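Local coordinates for 4-hydroxy-tetrahydrodipicolinate synthase (Thermotoga maritima, PDB 1O5K), which probably condenses pyruvate with L-aspartate semialdehyde to give 4-hydroxy-tetrahydrodipicolinate, a step of lysine biosynthesis by the diaminopimelate pathway, at residues R37-Q42 with N48-L53; S222-K227 with I265-A270. All coordinates share one frame; numbering follows the deposited sequence.

In the fold
Interaction 1 comes first along the chain and closes before interaction 2 opens. They lie about 12 Å apart, centre to centre. In interaction 1, helix 32-44 packs on strand 49-52, which runs parallel to its neighbours 16-20 and 84-87 in the TIM-barrel sheet. Interaction 2 sits where the chain leaves strand 216-219 for helix 226-237, and there residues 222-227 meet helix 265-273. The two contacts touch directly. Tyr-41 OH probably hydrogen-bonds to Val-224 O at 2.6 Å, and Gln-42 NE2 probably does so to Ser-222 O at 2.9 Å. Helix 32-44 therefore ties an early part of the barrel to the connection after strand 216-219.

Interaction 1 of 2, residues R37-Q42 with N48-L53; sequences RLVRYQ and NALIVL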
loop_
_atom_site.group_PDB
_atom_site.type_symbol
_atom_site.label_atom_id
_atom_site.label_comp_id
_atom_site.label_asym_id
_atom_site.label_seq_id
_atom_site.Cartn_x
_atom_site.Cartn_y
_atom_site.Cartn_z
ATOM N N ARG A 37 -18.362 33.184 -17.170
ATOM C CA ARG A 37 -19.598 32.749 -16.492
ATOM C C ARG A 37 -19.305 31.969 -15.209
ATOM O O ARG A 37 -20.010 32.112 -14.197
ATOM C CB ARG A 37 -20.464 31.839 -17.386
ATOM C CG ARG A 37 -21.226 32.523 -18.476
ATOM C CD ARG A 37 -22.402 31.657 -19.071
ATOM N NE ARG A 37 -21.969 30.417 -19.740
ATOM C CZ ARG A 37 -21.736 30.296 -21.056
ATOM N NH1 ARG A 37 -21.891 31.336 -21.879
ATOM N NH2 ARG A 37 -21.347 29.126 -21.565
ATOM N N LEU A 38 -18.299 31.115 -15.281
ATOM C CA LEU A 38 -17.891 30.305 -14.147
ATOM C C LEU A 38 -17.265 31.180 -13.054
ATOM O O LEU A 38 -17.574 30.994 -11.881
ATOM C CB LEU A 38 -16.948 29.184 -14.587
ATOM C CG LEU A 38 -16.639 28.160 -13.517
ATOM C CD1 LEU A 38 -17.953 27.593 -12.925
ATOM C CD2 LEU A 38 -15.714 27.030 -14.032
ATOM N N VAL A 39 -16.405 32.127 -13.439
ATOM C CA VAL A 39 -15.784 33.035 -12.453
ATOM C C VAL A 39 -16.901 33.818 -11.756
ATOM O O VAL A 39 -16.922 33.885 -10.552
ATOM C CB VAL A 39 -14.772 33.968 -13.097
ATOM C CG1 VAL A 39 -14.275 35.055 -12.110
ATOM C CG2 VAL A 39 -13.595 33.149 -13.665
ATOM N N ARG A 40 -17.871 34.331 -12.514
ATOM C CA ARG A 40 -18.959 35.099 -11.900
ATOM C C ARG A 40 -19.777 34.252 -10.885
ATOM O O ARG A 40 -20.119 34.721 -9.794
ATOM C CB ARG A 40 -19.850 35.734 -12.959
ATOM C CG ARG A 40 -19.107 36.806 -13.760
ATOM C CD ARG A 40 -19.976 37.556 -14.806
ATOM N NE ARG A 40 -19.088 38.430 -15.577
ATOM C CZ ARG A 40 -18.545 39.561 -15.112
ATOM N NH1 ARG A 40 -18.834 40.008 -13.887
ATOM N NH2 ARG A 40 -17.713 40.267 -15.874
ATOM N N TYR A 41 -20.015 32.995 -11.217
ATOM C CA TYR A 41 -20.642 32.036 -10.278
ATOM C C TYR A 41 -19.868 31.846 -8.988
ATOM O O TYR A 41 -20.463 31.744 -7.928
ATOM C CB TYR A 41 -20.813 30.711 -11.032
ATOM C CG TYR A 41 -21.490 29.545 -10.327
ATOM C CD1 TYR A 41 -22.783 29.653 -9.828
ATOM C CD2 TYR A 41 -20.872 28.292 -10.278
ATOM C CE1 TYR A 41 -23.413 28.566 -9.251
ATOM C CE2 TYR A 41 -21.511 27.191 -9.691
ATOM C CZ TYR A 41 -22.771 27.318 -9.202
ATOM O OH TYR A 41 -23.398 26.198 -8.649
ATOM N N GLN A 42 -18.539 31.749 -9.078
ATOM C CA GLN A 42 -17.707 31.657 -7.888
ATOM C C GLN A 42 -17.838 32.931 -7.026
ATOM O O GLN A 42 -18.019 32.856 -5.804
ATOM C CB GLN A 42 -16.253 31.438 -8.289
ATOM C CG GLN A 42 -16.076 30.137 -9.073
ATOM C CD GLN A 42 -16.481 28.913 -8.259
ATOM O OE1 GLN A 42 -16.068 28.744 -7.114
ATOM N NE2 GLN A 42 -17.288 28.070 -8.845
ATOM N N ASN A 48 -13.420 32.700 -1.672
ATOM C CA ASN A 48 -12.472 33.638 -1.139
ATOM C C ASN A 48 -11.154 33.761 -1.909
ATOM O O ASN A 48 -10.376 34.626 -1.610
ATOM C CB ASN A 48 -12.213 33.349 0.335
ATOM C CG ASN A 48 -13.293 34.032 1.224
ATOM O OD1 ASN A 48 -13.897 35.010 0.801
ATOM N ND2 ASN A 48 -13.539 33.512 2.378
ATOM N N ALA A 49 -10.965 32.923 -2.908
ATOM C CA ALA A 49 -9.774 32.943 -3.814
ATOM C C ALA A 49 -10.033 32.099 -5.022
ATOM O O ALA A 49 -10.931 31.248 -5.026
ATOM C CB ALA A 49 -8.544 32.413 -3.110
ATOM N N LEU A 50 -9.291 32.393 -6.100
ATOM C CA LEU A 50 -9.279 31.521 -7.272
ATOM C C LEU A 50 -7.861 31.048 -7.533
ATOM O O LEU A 50 -6.913 31.872 -7.600
ATOM C CB LEU A 50 -9.817 32.182 -8.532
ATOM C CG LEU A 50 -11.260 32.653 -8.551
ATOM C CD1 LEU A 50 -11.494 33.449 -9.781
ATOM C CD2 LEU A 50 -12.205 31.480 -8.526
ATOM N N ILE A 51 -7.745 29.740 -7.703
ATOM C CA ILE A 51 -6.528 29.085 -8.121
ATOM C C ILE A 51 -6.716 28.714 -9.591
ATOM O O ILE A 51 -7.571 27.885 -9.948
ATOM C CB ILE A 51 -6.176 27.864 -7.263
ATOM C CG1 ILE A 51 -5.627 28.314 -5.881
ATOM C CG2 ILE A 51 -5.149 27.035 -7.964
ATOM C CD1 ILE A 51 -6.662 28.957 -4.987
ATOM N N VAL A 52 -5.935 29.370 -10.436
ATOM C CA VAL A 52 -6.019 29.201 -11.887
ATOM C C VAL A 52 -4.808 28.366 -12.342
ATOM O O VAL A 52 -3.685 28.556 -11.848
ATOM C CB VAL A 52 -5.990 30.600 -12.544
ATOM C CG1 VAL A 52 -5.928 30.511 -14.043
ATOM C CG2 VAL A 52 -7.258 31.408 -12.156
ATOM N N LEU A 53 -5.009 27.469 -13.309
ATOM C CA LEU A 53 -3.931 26.643 -13.847
ATOM C C LEU A 53 -3.274 25.710 -12.820
ATOM O O LEU A 53 -2.086 25.495 -12.849
ATOM C CB LEU A 53 -2.882 27.500 -14.584
ATOM C CG LEU A 53 -3.506 28.186 -15.805
ATOM C CD1 LEU A 53 -2.633 29.371 -16.205
ATOM C CD2 LEU A 53 -3.707 27.240 -16.979
#
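Leu-50 reaches from strand 49-52 to helix 32-44 and meets it with both branches of its side chain. CD1 touches Val-39 CG1 at 4.0 Å. CD2 lies against Gln-42, at 4.1 Å from CB and at the same distance from CG. Val-39 and Gln-42 are three residues apart on the helix, so the leucine fork spans close to one turn. Val-39 swings CG1 opposite its own backbone N (chi1 172°), and this is the methyl that meets the leucine. Gln-42 bends at chi2 (-61°), which leaves CB and CG against Leu-50 CD2 while the amide turns off to other partners. OE1 is hydrogen-bonded to OG1 of Thr-19 on the neighbouring strand 16-20. One side chain thus serves an apolar contact with its stem and polar partners outside the pair with its amide. Helix 64-78 also packs here: Ile-77 touches Val-39, and Thr-74 and Val-78 touch Leu-50. The leucine is therefore packed between two helices on the outer face of the barrel strand. No hydrogen bond joins the two segments, and all three touching residues are buried. The chemistry implies that helix and strand are held together here by van der Waals contact, with the buried amide of Gln-42 satisfied by partners outside the pair.

Interaction 2 of 2, residues S222-K227 with I265-A270; sequences SNVAPK and IPVKAA
Val-224 and Val-267 have the most surface buried here, and their branched side chains meet between residues 222-225 and helix 265-273. Val-224 CG1 lies 4.2 Å from Val-267 CG2 and 4.0 Å from Ala-270 CB. That methyl thus faces two residues three apart on the helix. Val-267 CG2 has a second neighbour, Asn-223 CB, at 3.8 Å. With chi1 at 73°, Val-267 places CG1 between its backbone N and carbonyl carbon and CG2 opposite the backbone N, where CG2 meets both Asn-223 and Val-224. Asn-223 joins the apolar contact through CB. Its amide turns to polar partners outside the pair. ND2 is hydrogen-bonded to the carbonyl oxygens of Ala-20 and Val-220, and OD1 accepts from the backbone N of Val-22. Three hydrogen bonds so hold this buried amide and fix which end is nitrogen and which is oxygen. Leu-254 of helix 241-257 also touches Val-224. All four touching residues are buried, and no hydrogen bond crosses between the segments. Ala-225 follows as the N-cap of helix 226-237. The side chain of Asn-223 comes within about 4 Å of that of Thr-56, a predicted pyruvate-binding residue. The arrangement belongs to a TIM barrel of the DapA family: a beta-to-alpha connection following strand 216-219, covered by a helix from the C-terminal part of the chain.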
loop_
_atom_site.group_PDB
_atom_site.type_symbol
_atom_site.label_atom_id
_atom_site.label_comp_id
_atom_site.label_asym_id
_atom_site.label_seq_id
_atom_site.Cartn_x
_atom_site.Cartn_y
_atom_site.Cartn_z
ATOM N N SER A 222 -16.013 23.084 -5.212
ATOM C CA SER A 222 -16.531 24.412 -5.324
ATOM C C SER A 222 -16.754 24.914 -6.752
ATOM O O SER A 222 -17.445 25.924 -6.928
ATOM C CB SER A 222 -15.638 25.417 -4.589
ATOM O OG SER A 222 -14.312 25.453 -5.115
ATOM N N ASN A 223 -16.184 24.255 -7.776
ATOM C CA ASN A 223 -16.547 24.615 -9.146
ATOM C C ASN A 223 -18.050 24.509 -9.372
ATOM O O ASN A 223 -18.642 25.324 -10.080
ATOM C CB ASN A 223 -15.847 23.707 -10.143
ATOM C CG ASN A 223 -14.414 24.141 -10.451
ATOM O OD1 ASN A 223 -14.177 24.977 -11.347
ATOM N ND2 ASN A 223 -13.439 23.527 -9.751
ATOM N N VAL A 224 -18.665 23.483 -8.788
ATOM C CA VAL A 224 -20.082 23.246 -8.974
ATOM C C VAL A 224 -20.924 23.645 -7.798
ATOM O O VAL A 224 -22.065 24.073 -7.983
ATOM C CB VAL A 224 -20.400 21.778 -9.368
ATOM C CG1 VAL A 224 -19.704 21.429 -10.709
ATOM C CG2 VAL A 224 -20.010 20.817 -8.304
ATOM N N ALA A 225 -20.361 23.553 -6.589
ATOM C CA ALA A 225 -21.104 23.856 -5.378
ATOM C C ALA A 225 -20.354 24.840 -4.477
ATOM O O ALA A 225 -20.016 24.508 -3.335
ATOM C CB ALA A 225 -21.325 22.539 -4.640
ATOM N N PRO A 226 -20.094 26.050 -4.972
ATOM C CA PRO A 226 -19.313 27.019 -4.230
ATOM C C PRO A 226 -19.957 27.419 -2.915
ATOM O O PRO A 226 -19.274 27.497 -1.906
ATOM C CB PRO A 226 -19.200 28.209 -5.201
ATOM C CG PRO A 226 -20.376 28.055 -6.098
ATOM C CD PRO A 226 -20.489 26.571 -6.294
ATOM N N LYS A 227 -21.257 27.677 -2.914
ATOM C CA LYS A 227 -21.903 28.141 -1.680
ATOM C C LYS A 227 -21.827 27.115 -0.582
ATOM O O LYS A 227 -21.610 27.483 0.580
ATOM C CB LYS A 227 -23.366 28.471 -1.953
ATOM C CG LYS A 227 -24.216 28.884 -0.752
ATOM C CD LYS A 227 -25.579 29.318 -1.318
ATOM C CE LYS A 227 -26.740 28.990 -0.403
ATOM N NZ LYS A 227 -28.038 29.250 -1.112
ATOM N N ILE A 265 -11.774 15.254 -15.159
ATOM C CA ILE A 265 -12.710 14.619 -16.041
ATOM C C ILE A 265 -14.146 14.700 -15.503
ATOM O O ILE A 265 -15.046 15.188 -16.239
ATOM C CB ILE A 265 -12.278 13.196 -16.416
ATOM C CG1 ILE A 265 -11.062 13.262 -17.326
ATOM C CG2 ILE A 265 -13.366 12.469 -17.099
ATOM C CD1 ILE A 265 -10.380 11.937 -17.472
ATOM N N PRO A 266 -14.413 14.260 -14.270
ATOM C CA PRO A 266 -15.799 14.366 -13.739
ATOM C C PRO A 266 -16.322 15.781 -13.561
ATOM O O PRO A 266 -17.449 16.078 -13.994
ATOM C CB PRO A 266 -15.696 13.663 -12.376
ATOM C CG PRO A 266 -14.521 12.688 -12.593
ATOM C CD PRO A 266 -13.544 13.594 -13.264
ATOM N N VAL A 267 -15.489 16.660 -13.028
ATOM C CA VAL A 267 -15.978 18.051 -12.774
ATOM C C VAL A 267 -16.354 18.789 -14.086
ATOM O O VAL A 267 -17.387 19.510 -14.143
ATOM C CB VAL A 267 -15.016 18.837 -11.860
ATOM C CG1 VAL A 267 -13.742 19.245 -12.574
ATOM C CG2 VAL A 267 -15.720 20.077 -11.295
ATOM N N LYS A 268 -15.623 18.538 -15.167
ATOM C CA LYS A 268 -15.992 19.123 -16.453
ATOM C C LYS A 268 -17.314 18.542 -16.942
ATOM O O LYS A 268 -18.131 19.279 -17.443
ATOM C CB LYS A 268 -14.885 19.008 -17.506
ATOM C CG LYS A 268 -13.762 20.019 -17.300
ATOM C CD LYS A 268 -12.785 20.066 -18.447
ATOM C CE LYS A 268 -12.353 21.469 -18.729
ATOM N NZ LYS A 268 -11.414 21.614 -19.841
ATOM N N ALA A 269 -17.531 17.234 -16.766
ATOM C CA ALA A 269 -18.827 16.625 -17.181
ATOM C C ALA A 269 -19.994 17.217 -16.361
ATOM O O ALA A 269 -21.039 17.521 -16.897
ATOM C CB ALA A 269 -18.781 15.101 -17.111
ATOM N N ALA A 270 -19.758 17.433 -15.073
ATOM C CA ALA A 270 -20.694 18.085 -14.169
ATOM C C ALA A 270 -21.022 19.538 -14.596
ATOM O O ALA A 270 -22.196 19.930 -14.692
ATOM C CB ALA A 270 -20.125 18.042 -12.713
#